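Local coordinates for ethanolamine utilization protein EutJ (Carboxydothermus hydrogenoformans Z-2901, PDB 3H1Q) that binds ATP in the cleft of an actin-like fold and probably serves in ethanolamine utilization, at residues 33-38 and 75-80; 133-138 and 261-266. All coordinates share one frame; numbering follows the deposited sequence.

Interaction 1. Residues 33-38 and 75-80; sequences VDLGTA and QIVREL. With ATP (adenosine-5'-triphosphate), chain C.
Pro265 CG sits over one face of the Asp34 carboxylate, Thr264 CG2 lies off the OD1 end, and OD2 comes within 3.3 Å of ATP O1G. Asp34 CG, anti to its backbone N (chi1 -176°), swings the carboxylate beside its own carbonyl carbon, on the face of the strand that looks to the nucleotide. The neighbours Val33 and Leu35 reach the other way, to helix 70-87. There CG1 of Val33 meets CG2 of Val77 at 4.1 Å, the two side chains crossing obliquely. CD2 of Leu35 approaches the same CG2 at 4.4 Å, so a single methyl of Val77 serves both partners; Val114 also touches Val77. Loop 36-38 then passes the phosphates: at Gly36 a side chain would run into O2B, and Ala38 CB lies 3.6 Å from ATP C5'. The bond from Ala38 N to ATP O1B is doubtful, since O1B is modelled too close to Thr37. Residues 33-38 are consistent with the phosphate-1 loop of actin-like ATPases. Alternation thus sends Val33 and Leu35 into apolar contact and Asp34 to the triphosphate, where two acidic groups meet without an assigned bond, consistent with a bridging cation as in relatives, though none is modelled.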
ATOM      1  N   VAL A  33       4.033  -3.739 -10.006  1.00 39.67           N
ATOM      2  CA  VAL A  33       4.284  -4.591  -8.884  1.00 40.71           C
ATOM      3  C   VAL A  33       4.636  -3.704  -7.700  1.00 41.88           C
ATOM      4  O   VAL A  33       5.405  -2.740  -7.842  1.00 41.90           O
ATOM      5  CB  VAL A  33       5.388  -5.589  -9.192  1.00 40.69           C
ATOM      6  CG1 VAL A  33       5.662  -6.504  -7.967  1.00 40.43           C
ATOM      7  CG2 VAL A  33       5.002  -6.414 -10.410  1.00 39.57           C
ATOM      8  N   ASP A  34       4.019  -4.010  -6.558  1.00 42.83           N
ATOM      9  CA  ASP A  34       4.286  -3.323  -5.318  1.00 43.83           C
ATOM     10  C   ASP A  34       4.981  -4.263  -4.369  1.00 43.50           C
ATOM     11  O   ASP A  34       4.378  -5.235  -3.868  1.00 43.20           O
ATOM     12  CB  ASP A  34       2.990  -2.830  -4.690  1.00 44.85           C
ATOM     13  CG  ASP A  34       3.226  -2.011  -3.406  1.00 49.93           C
ATOM     14  OD1 ASP A  34       3.300  -0.759  -3.531  1.00 54.71           O
ATOM     15  OD2 ASP A  34       3.349  -2.601  -2.278  1.00 54.81           O
ATOM     16  N   LEU A  35       6.253  -3.974  -4.112  1.00 43.47           N
ATOM     17  CA  LEU A  35       6.999  -4.766  -3.140  1.00 43.86           C
ATOM     18  C   LEU A  35       6.750  -4.230  -1.718  1.00 44.44           C
ATOM     19  O   LEU A  35       6.493  -3.034  -1.531  1.00 45.93           O
ATOM     20  CB  LEU A  35       8.479  -4.843  -3.524  1.00 43.70           C
ATOM     21  CG  LEU A  35       8.739  -5.507  -4.891  1.00 42.60           C
ATOM     22  CD1 LEU A  35      10.206  -5.540  -5.226  1.00 41.70           C
ATOM     23  CD2 LEU A  35       8.160  -6.922  -4.948  1.00 42.19           C
ATOM     24  N   GLY A  36       6.751  -5.092  -0.710  1.00 43.79           N
ATOM     25  CA  GLY A  36       6.293  -4.612   0.582  1.00 42.45           C
ATOM     26  C   GLY A  36       6.613  -5.465   1.783  1.00 42.04           C
ATOM     27  O   GLY A  36       6.993  -6.661   1.689  1.00 42.56           O
ATOM     28  N   THR A  37       6.448  -4.823   2.922  1.00 40.22           N
ATOM     29  CA  THR A  37       6.704  -5.396   4.211  1.00 39.20           C
ATOM     30  C   THR A  37       5.762  -6.525   4.570  1.00 38.36           C
ATOM     31  O   THR A  37       6.151  -7.472   5.261  1.00 38.62           O
ATOM     32  CB  THR A  37       6.445  -4.334   5.226  1.00 39.39           C
ATOM     33  OG1 THR A  37       7.020  -3.118   4.738  1.00 39.97           O
ATOM     34  CG2 THR A  37       7.019  -4.724   6.555  1.00 40.79           C
ATOM     35  N   ALA A  38       4.502  -6.421   4.162  1.00 37.23           N
ATOM     36  CA  ALA A  38       3.564  -7.392   4.655  1.00 35.55           C
ATOM     37  C   ALA A  38       2.939  -8.116   3.526  1.00 34.76           C
ATOM     38  O   ALA A  38       2.385  -9.194   3.745  1.00 35.40           O
ATOM     39  CB  ALA A  38       2.542  -6.762   5.519  1.00 35.71           C
ATOM     40  N   GLN A  75       9.888 -15.851  -6.607  1.00 38.03           N
ATOM     41  CA  GLN A  75       8.857 -16.877  -6.483  1.00 39.80           C
ATOM     42  C   GLN A  75       7.439 -16.297  -6.404  1.00 40.11           C
ATOM     43  O   GLN A  75       6.550 -16.742  -7.163  1.00 40.49           O
ATOM     44  CB  GLN A  75       9.094 -17.738  -5.256  1.00 40.18           C
ATOM     45  CG  GLN A  75       9.715 -19.085  -5.530  1.00 43.09           C
ATOM     46  CD  GLN A  75      10.895 -19.348  -4.595  1.00 47.36           C
ATOM     47  OE1 GLN A  75      11.855 -18.568  -4.565  1.00 49.10           O
ATOM     48  NE2 GLN A  75      10.823 -20.432  -3.816  1.00 47.56           N
ATOM     49  N   ILE A  76       7.233 -15.329  -5.485  1.00 40.05           N
ATOM     50  CA  ILE A  76       5.923 -14.666  -5.282  1.00 39.46           C
ATOM     51  C   ILE A  76       5.516 -13.902  -6.543  1.00 38.87           C
ATOM     52  O   ILE A  76       4.465 -14.191  -7.127  1.00 38.94           O
ATOM     53  CB  ILE A  76       5.868 -13.718  -4.023  1.00 39.88           C
ATOM     54  CG1 ILE A  76       6.186 -14.461  -2.707  1.00 39.70           C
ATOM     55  CG2 ILE A  76       4.508 -12.994  -3.931  1.00 39.69           C
ATOM     56  CD1 ILE A  76       5.243 -15.614  -2.383  1.00 40.04           C
ATOM     57  N   VAL A  77       6.331 -12.955  -6.992  1.00 37.73           N
ATOM     58  CA  VAL A  77       5.969 -12.276  -8.230  1.00 37.43           C
ATOM     59  C   VAL A  77       5.674 -13.285  -9.337  1.00 38.83           C
ATOM     60  O   VAL A  77       4.659 -13.191 -10.025  1.00 38.87           O
ATOM     61  CB  VAL A  77       7.037 -11.344  -8.696  1.00 36.84           C
ATOM     62  CG1 VAL A  77       6.661 -10.734 -10.041  1.00 33.30           C
ATOM     63  CG2 VAL A  77       7.253 -10.296  -7.637  1.00 36.20           C
ATOM     64  N   ARG A  78       6.549 -14.278  -9.496  1.00 40.01           N
ATOM     65  CA  ARG A  78       6.286 -15.299 -10.495  1.00 40.06           C
ATOM     66  C   ARG A  78       4.925 -15.934 -10.299  1.00 40.42           C
ATOM     67  O   ARG A  78       4.159 -16.018 -11.252  1.00 40.57           O
ATOM     68  CB  ARG A  78       7.410 -16.313 -10.575  1.00 39.55           C
ATOM     69  CG  ARG A  78       8.495 -15.770 -11.448  1.00 40.28           C
ATOM     70  CD  ARG A  78       9.682 -16.680 -11.555  1.00 41.96           C
ATOM     71  NE  ARG A  78       9.327 -18.008 -12.046  1.00 42.91           N
ATOM     72  CZ  ARG A  78       9.438 -18.403 -13.307  1.00 44.07           C
ATOM     73  NH1 ARG A  78       9.891 -17.563 -14.239  1.00 44.27           N
ATOM     74  NH2 ARG A  78       9.078 -19.643 -13.632  1.00 45.91           N
ATOM     75  N   GLU A  79       4.589 -16.337  -9.075  1.00 40.94           N
ATOM     76  CA  GLU A  79       3.329 -17.067  -8.888  1.00 42.21           C
ATOM     77  C   GLU A  79       2.092 -16.169  -9.140  1.00 41.41           C
ATOM     78  O   GLU A  79       1.060 -16.634  -9.661  1.00 40.94           O
ATOM     79  CB  GLU A  79       3.288 -17.838  -7.551  1.00 42.81           C
ATOM     80  CG  GLU A  79       2.899 -17.055  -6.296  1.00 48.98           C
ATOM     81  CD  GLU A  79       3.471 -17.690  -4.980  1.00 58.68           C
ATOM     82  OE1 GLU A  79       4.736 -17.791  -4.818  1.00 60.44           O
ATOM     83  OE2 GLU A  79       2.644 -18.077  -4.098  1.00 61.21           O
ATOM     84  N   LEU A  80       2.245 -14.879  -8.817  1.00 40.32           N
ATOM     85  CA  LEU A  80       1.224 -13.880  -9.069  1.00 38.92           C
ATOM     86  C   LEU A  80       1.041 -13.689 -10.567  1.00 38.45           C
ATOM     87  O   LEU A  80      -0.079 -13.867 -11.071  1.00 38.95           O
ATOM     88  CB  LEU A  80       1.563 -12.551  -8.389  1.00 38.77           C
ATOM     89  CG  LEU A  80       1.733 -12.563  -6.871  1.00 38.35           C
ATOM     90  CD1 LEU A  80       2.033 -11.187  -6.413  1.00 37.77           C
ATOM     91  CD2 LEU A  80       0.515 -13.115  -6.127  1.00 37.37           C
TER
HETATM   92  PG  ATP C 301       3.317  -0.917   1.427  1.00 69.41           P
HETATM   93  O1G ATP C 301       2.227  -1.666   0.674  1.00 69.91           O
HETATM   94  O2G ATP C 301       2.797   0.152   2.349  1.00 71.40           O
HETATM   95  O3G ATP C 301       4.392  -0.333   0.519  1.00 69.72           O
HETATM   96  PB  ATP C 301       3.179  -3.285   2.906  1.00 64.16           P
HETATM   97  O1B ATP C 301       3.892  -4.088   3.939  1.00 64.68           O
HETATM   98  O2B ATP C 301       2.690  -4.046   1.704  1.00 66.77           O
HETATM   99  O3B ATP C 301       3.984  -1.972   2.454  1.00 64.61           O
HETATM  100  PA  ATP C 301       0.365  -2.482   3.338  1.00 57.17           P
HETATM  101  O1A ATP C 301      -0.030  -3.476   2.286  1.00 56.29           O
HETATM  102  O2A ATP C 301       0.129  -1.018   3.066  1.00 55.29           O
HETATM  103  O3A ATP C 301       1.946  -2.584   3.686  1.00 63.50           O
HETATM  104  O5' ATP C 301      -0.249  -2.924   4.752  1.00 56.68           O
HETATM  105  C5' ATP C 301      -0.013  -4.164   5.396  1.00 58.21           C
HETATM  106  C4' ATP C 301      -0.624  -3.979   6.769  1.00 62.29           C
HETATM  107  O4' ATP C 301      -2.012  -3.664   6.624  1.00 65.86           O
HETATM  108  C3' ATP C 301      -0.566  -5.252   7.579  1.00 65.06           C
HETATM  109  O3' ATP C 301      -0.114  -4.988   8.911  1.00 68.18           O
HETATM  110  C2' ATP C 301      -1.996  -5.707   7.693  1.00 66.13           C
HETATM  111  O2' ATP C 301      -2.244  -6.336   8.944  1.00 63.00           O
HETATM  112  C1' ATP C 301      -2.806  -4.433   7.524  1.00 69.17           C
HETATM  113  N9  ATP C 301      -4.181  -4.894   7.132  1.00 75.57           N
HETATM  114  C8  ATP C 301      -4.558  -5.553   6.013  1.00 76.49           C
HETATM  115  N7  ATP C 301      -5.878  -5.889   6.045  1.00 77.74           N
HETATM  116  C5  ATP C 301      -6.383  -5.459   7.214  1.00 79.11           C
HETATM  117  C6  ATP C 301      -7.705  -5.468   7.900  1.00 79.60           C
HETATM  118  N6  ATP C 301      -8.800  -6.019   7.329  1.00 79.02           N
HETATM  119  N1  ATP C 301      -7.791  -4.896   9.130  1.00 80.16           N
HETATM  120  C2  ATP C 301      -6.739  -4.330   9.747  1.00 79.77           C
HETATM  121  N3  ATP C 301      -5.514  -4.273   9.181  1.00 80.58           N
HETATM  122  C4  ATP C 301      -5.265  -4.812   7.937  1.00 79.28           C

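Interaction 2. Residues 133-138 and 261-266; sequences ARALGI and LLVTPL. With ATP (adenosine-5'-triphosphate), chain C.
Ala135 is a small bump that rests against Val263 of helix 263-269. Its CB lies 3.3 Å from the carbonyl O of Val263 and 3.5 Å from CG1, and the short side chain lets the two backbones draw together, with CA atoms of Ala135 and Val263 6.1 Å apart. Leu266 borders the same hollow, its CD2 4.5 Å from Ala135 CB. On the other flank, Leu136 and Val263 meet at about a right angle, Leu136 CD2 resting 3.9 Å from Val263 CG1. With Val263 CG1 anti to the backbone N (chi1 -178°), that methyl sits in the notch between Ala135 CB and Leu136 CD2. Val233 touches both Leu136 and Val263, and Leu6 and Leu10 of helix 3-18 reach Leu136 and Leu266. Helix 128-136, leading from the first sheet to the second, and helix 263-269 are consistent with the two helices that join the halves of the actin fold. Leu261 turns to the nucleotide, its CG 3.3 Å from ATP O1A and its CD1 3.8 Å from C8 of the adenine. Cutting this residue back to an alanine would probably open a gap beside the alpha phosphate and leave Tyr238 without its leucine neighbour. No hydrogen bond joins the segments, so their hold rests on the fit of apolar groups, while Thr264 OG1 bonds Asp145.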
ATOM      1  N   ALA A 133       0.277   9.188  -4.474  1.00 50.54           N
ATOM      2  CA  ALA A 133      -0.257  10.483  -4.901  1.00 49.89           C
ATOM      3  C   ALA A 133      -1.139  10.367  -6.133  1.00 49.34           C
ATOM      4  O   ALA A 133      -2.311  10.735  -6.092  1.00 49.55           O
ATOM      5  CB  ALA A 133       0.882  11.463  -5.162  1.00 49.98           C
ATOM      6  N   ARG A 134      -0.561   9.826  -7.206  1.00 48.75           N
ATOM      7  CA  ARG A 134      -1.194   9.750  -8.524  1.00 47.80           C
ATOM      8  C   ARG A 134      -2.529   9.069  -8.435  1.00 47.21           C
ATOM      9  O   ARG A 134      -3.497   9.542  -9.041  1.00 46.87           O
ATOM     10  CB  ARG A 134      -0.316   8.998  -9.527  1.00 47.39           C
ATOM     11  CG  ARG A 134      -0.857   9.083 -10.934  1.00 47.49           C
ATOM     12  CD  ARG A 134       0.061   8.394 -11.914  1.00 50.39           C
ATOM     13  NE  ARG A 134      -0.395   8.520 -13.305  1.00 52.14           N
ATOM     14  CZ  ARG A 134       0.277   8.052 -14.362  1.00 53.06           C
ATOM     15  NH1 ARG A 134       1.435   7.419 -14.209  1.00 52.93           N
ATOM     16  NH2 ARG A 134      -0.211   8.213 -15.585  1.00 53.06           N
ATOM     17  N   ALA A 135      -2.563   7.966  -7.677  1.00 46.55           N
ATOM     18  CA  ALA A 135      -3.793   7.199  -7.413  1.00 45.75           C
ATOM     19  C   ALA A 135      -4.895   8.050  -6.764  1.00 45.14           C
ATOM     20  O   ALA A 135      -6.002   8.094  -7.266  1.00 44.87           O
ATOM     21  CB  ALA A 135      -3.496   5.948  -6.587  1.00 45.54           C
ATOM     22  N   LEU A 136      -4.591   8.743  -5.674  1.00 44.92           N
ATOM     23  CA  LEU A 136      -5.517   9.732  -5.139  1.00 44.64           C
ATOM     24  C   LEU A 136      -5.794  10.820  -6.169  1.00 45.09           C
ATOM     25  O   LEU A 136      -6.852  11.437  -6.152  1.00 45.52           O
ATOM     26  CB  LEU A 136      -4.962  10.379  -3.896  1.00 44.27           C
ATOM     27  CG  LEU A 136      -4.365   9.469  -2.831  1.00 44.94           C
ATOM     28  CD1 LEU A 136      -3.443  10.256  -1.928  1.00 46.06           C
ATOM     29  CD2 LEU A 136      -5.422   8.764  -2.010  1.00 44.92           C
ATOM     30  N   GLY A 137      -4.873  11.052  -7.091  1.00 45.28           N
ATOM     31  CA  GLY A 137      -5.075  12.119  -8.050  1.00 45.89           C
ATOM     32  C   GLY A 137      -5.052  13.447  -7.318  1.00 46.68           C
ATOM     33  O   GLY A 137      -5.735  14.385  -7.711  1.00 46.88           O
ATOM     34  N   ILE A 138      -4.276  13.511  -6.238  1.00 46.97           N
ATOM     35  CA  ILE A 138      -4.129  14.717  -5.456  1.00 47.56           C
ATOM     36  C   ILE A 138      -2.795  15.329  -5.844  1.00 48.47           C
ATOM     37  O   ILE A 138      -1.773  14.665  -5.714  1.00 48.56           O
ATOM     38  CB  ILE A 138      -4.136  14.372  -3.969  1.00 46.95           C
ATOM     39  N   LEU A 261      -5.117  -0.282   1.629  1.00 35.33           N
ATOM     40  CA  LEU A 261      -4.036  -1.165   1.144  1.00 34.65           C
ATOM     41  C   LEU A 261      -3.750  -1.129  -0.347  1.00 35.05           C
ATOM     42  O   LEU A 261      -2.635  -1.430  -0.757  1.00 36.12           O
ATOM     43  CB  LEU A 261      -4.321  -2.617   1.526  1.00 34.13           C
ATOM     44  CG  LEU A 261      -3.210  -3.684   1.460  1.00 32.09           C
ATOM     45  CD1 LEU A 261      -3.478  -4.775   2.495  1.00 29.07           C
ATOM     46  CD2 LEU A 261      -2.961  -4.300   0.048  1.00 27.83           C
ATOM     47  N   LEU A 262      -4.741  -0.766  -1.145  1.00 34.96           N
ATOM     48  CA  LEU A 262      -4.645  -0.842  -2.583  1.00 35.52           C
ATOM     49  C   LEU A 262      -4.196   0.437  -3.260  1.00 36.21           C
ATOM     50  O   LEU A 262      -3.948   0.476  -4.483  1.00 35.39           O
ATOM     51  CB  LEU A 262      -5.985  -1.291  -3.153  1.00 35.26           C
ATOM     52  CG  LEU A 262      -6.209  -2.766  -2.869  1.00 35.28           C
ATOM     53  CD1 LEU A 262      -7.638  -3.170  -3.195  1.00 32.39           C
ATOM     54  CD2 LEU A 262      -5.186  -3.558  -3.689  1.00 35.33           C
ATOM     55  N   VAL A 263      -4.082   1.504  -2.494  1.00 37.56           N
ATOM     56  CA  VAL A 263      -3.922   2.784  -3.197  1.00 39.19           C
ATOM     57  C   VAL A 263      -2.588   2.853  -3.936  1.00 40.10           C
ATOM     58  O   VAL A 263      -2.582   3.189  -5.119  1.00 40.90           O
ATOM     59  CB  VAL A 263      -4.204   4.058  -2.316  1.00 39.07           C
ATOM     60  CG1 VAL A 263      -4.061   5.340  -3.140  1.00 36.60           C
ATOM     61  CG2 VAL A 263      -5.589   3.963  -1.691  1.00 38.72           C
ATOM     62  N   THR A 264      -1.488   2.506  -3.257  1.00 40.70           N
ATOM     63  CA  THR A 264      -0.164   2.603  -3.869  1.00 41.45           C
ATOM     64  C   THR A 264      -0.059   1.610  -5.008  1.00 40.79           C
ATOM     65  O   THR A 264       0.286   2.005  -6.126  1.00 39.97           O
ATOM     66  CB  THR A 264       1.015   2.392  -2.860  1.00 42.28           C
ATOM     67  OG1 THR A 264       0.845   3.254  -1.726  1.00 44.65           O
ATOM     68  CG2 THR A 264       2.369   2.716  -3.520  1.00 42.44           C
ATOM     69  N   PRO A 265      -0.362   0.320  -4.735  1.00 40.77           N
ATOM     70  CA  PRO A 265      -0.321  -0.657  -5.815  1.00 41.32           C
ATOM     71  C   PRO A 265      -1.007  -0.148  -7.102  1.00 42.77           C
ATOM     72  O   PRO A 265      -0.387  -0.171  -8.181  1.00 43.49           O
ATOM     73  CB  PRO A 265      -1.041  -1.848  -5.214  1.00 41.03           C
ATOM     74  CG  PRO A 265      -0.744  -1.750  -3.753  1.00 39.86           C
ATOM     75  CD  PRO A 265      -0.720  -0.303  -3.445  1.00 40.27           C
ATOM     76  N   LEU A 266      -2.233   0.366  -6.992  1.00 43.67           N
ATOM     77  CA  LEU A 266      -2.933   0.865  -8.157  1.00 44.39           C
ATOM     78  C   LEU A 266      -2.153   1.995  -8.757  1.00 45.54           C
ATOM     79  O   LEU A 266      -2.160   2.173  -9.975  1.00 46.48           O
ATOM     80  CB  LEU A 266      -4.334   1.352  -7.809  1.00 44.19           C
ATOM     81  CG  LEU A 266      -5.051   2.189  -8.890  1.00 44.60           C
ATOM     82  CD1 LEU A 266      -5.464   1.373 -10.112  1.00 44.38           C
ATOM     83  CD2 LEU A 266      -6.270   2.885  -8.296  1.00 44.91           C
TER
HETATM   84  PG  ATP C 301       3.317  -0.917   1.427  1.00 69.41           P
HETATM   85  O1G ATP C 301       2.227  -1.666   0.674  1.00 69.91           O
HETATM   86  O2G ATP C 301       2.797   0.152   2.349  1.00 71.40           O
HETATM   87  O3G ATP C 301       4.392  -0.333   0.519  1.00 69.72           O
HETATM   88  PB  ATP C 301       3.179  -3.285   2.906  1.00 64.16           P
HETATM   89  O1B ATP C 301       3.892  -4.088   3.939  1.00 64.68           O
HETATM   90  O2B ATP C 301       2.690  -4.046   1.704  1.00 66.77           O
HETATM   91  O3B ATP C 301       3.984  -1.972   2.454  1.00 64.61           O
HETATM   92  PA  ATP C 301       0.365  -2.482   3.338  1.00 57.17           P
HETATM   93  O1A ATP C 301      -0.030  -3.476   2.286  1.00 56.29           O
HETATM   94  O2A ATP C 301       0.129  -1.018   3.066  1.00 55.29           O
HETATM   95  O3A ATP C 301       1.946  -2.584   3.686  1.00 63.50           O
HETATM   96  O5' ATP C 301      -0.249  -2.924   4.752  1.00 56.68           O
HETATM   97  C5' ATP C 301      -0.013  -4.164   5.396  1.00 58.21           C
HETATM   98  C4' ATP C 301      -0.624  -3.979   6.769  1.00 62.29           C
HETATM   99  O4' ATP C 301      -2.012  -3.664   6.624  1.00 65.86           O
HETATM  100  C3' ATP C 301      -0.566  -5.252   7.579  1.00 65.06           C
HETATM  101  O3' ATP C 301      -0.114  -4.988   8.911  1.00 68.18           O
HETATM  102  C2' ATP C 301      -1.996  -5.707   7.693  1.00 66.13           C
HETATM  103  O2' ATP C 301      -2.244  -6.336   8.944  1.00 63.00           O
HETATM  104  C1' ATP C 301      -2.806  -4.433   7.524  1.00 69.17           C
HETATM  105  N9  ATP C 301      -4.181  -4.894   7.132  1.00 75.57           N
HETATM  106  C8  ATP C 301      -4.558  -5.553   6.013  1.00 76.49           C
HETATM  107  N7  ATP C 301      -5.878  -5.889   6.045  1.00 77.74           N
HETATM  108  C5  ATP C 301      -6.383  -5.459   7.214  1.00 79.11           C
HETATM  109  C6  ATP C 301      -7.705  -5.468   7.900  1.00 79.60           C
HETATM  110  N6  ATP C 301      -8.800  -6.019   7.329  1.00 79.02           N
HETATM  111  N1  ATP C 301      -7.791  -4.896   9.130  1.00 80.16           N
HETATM  112  C2  ATP C 301      -6.739  -4.330   9.747  1.00 79.77           C
HETATM  113  N3  ATP C 301      -5.514  -4.273   9.181  1.00 80.58           N
HETATM  114  C4  ATP C 301      -5.265  -4.812   7.937  1.00 79.28           C

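Overall arrangement
From the N terminus, helix 3-18 comes first and touches both segments of interaction 2. Strand 30-34 then enters the first sheet, and interaction 1 closes the excursion through strands 39-45 and 51-58 when helix 70-87 returns to it. Interaction 2 opens only afterwards, at the end of helix 128-136, and closes at 261-266 after 122 residues that include the whole second sheet. The two are therefore in series, neither nested nor crossed. Their centres lie about 18 Å apart, yet residues 33-38 and 261-266 touch through Asp34, Thr264 and Pro265. Both segments also border ATP, so the nucleotide site draws on an early and a late part of the chain.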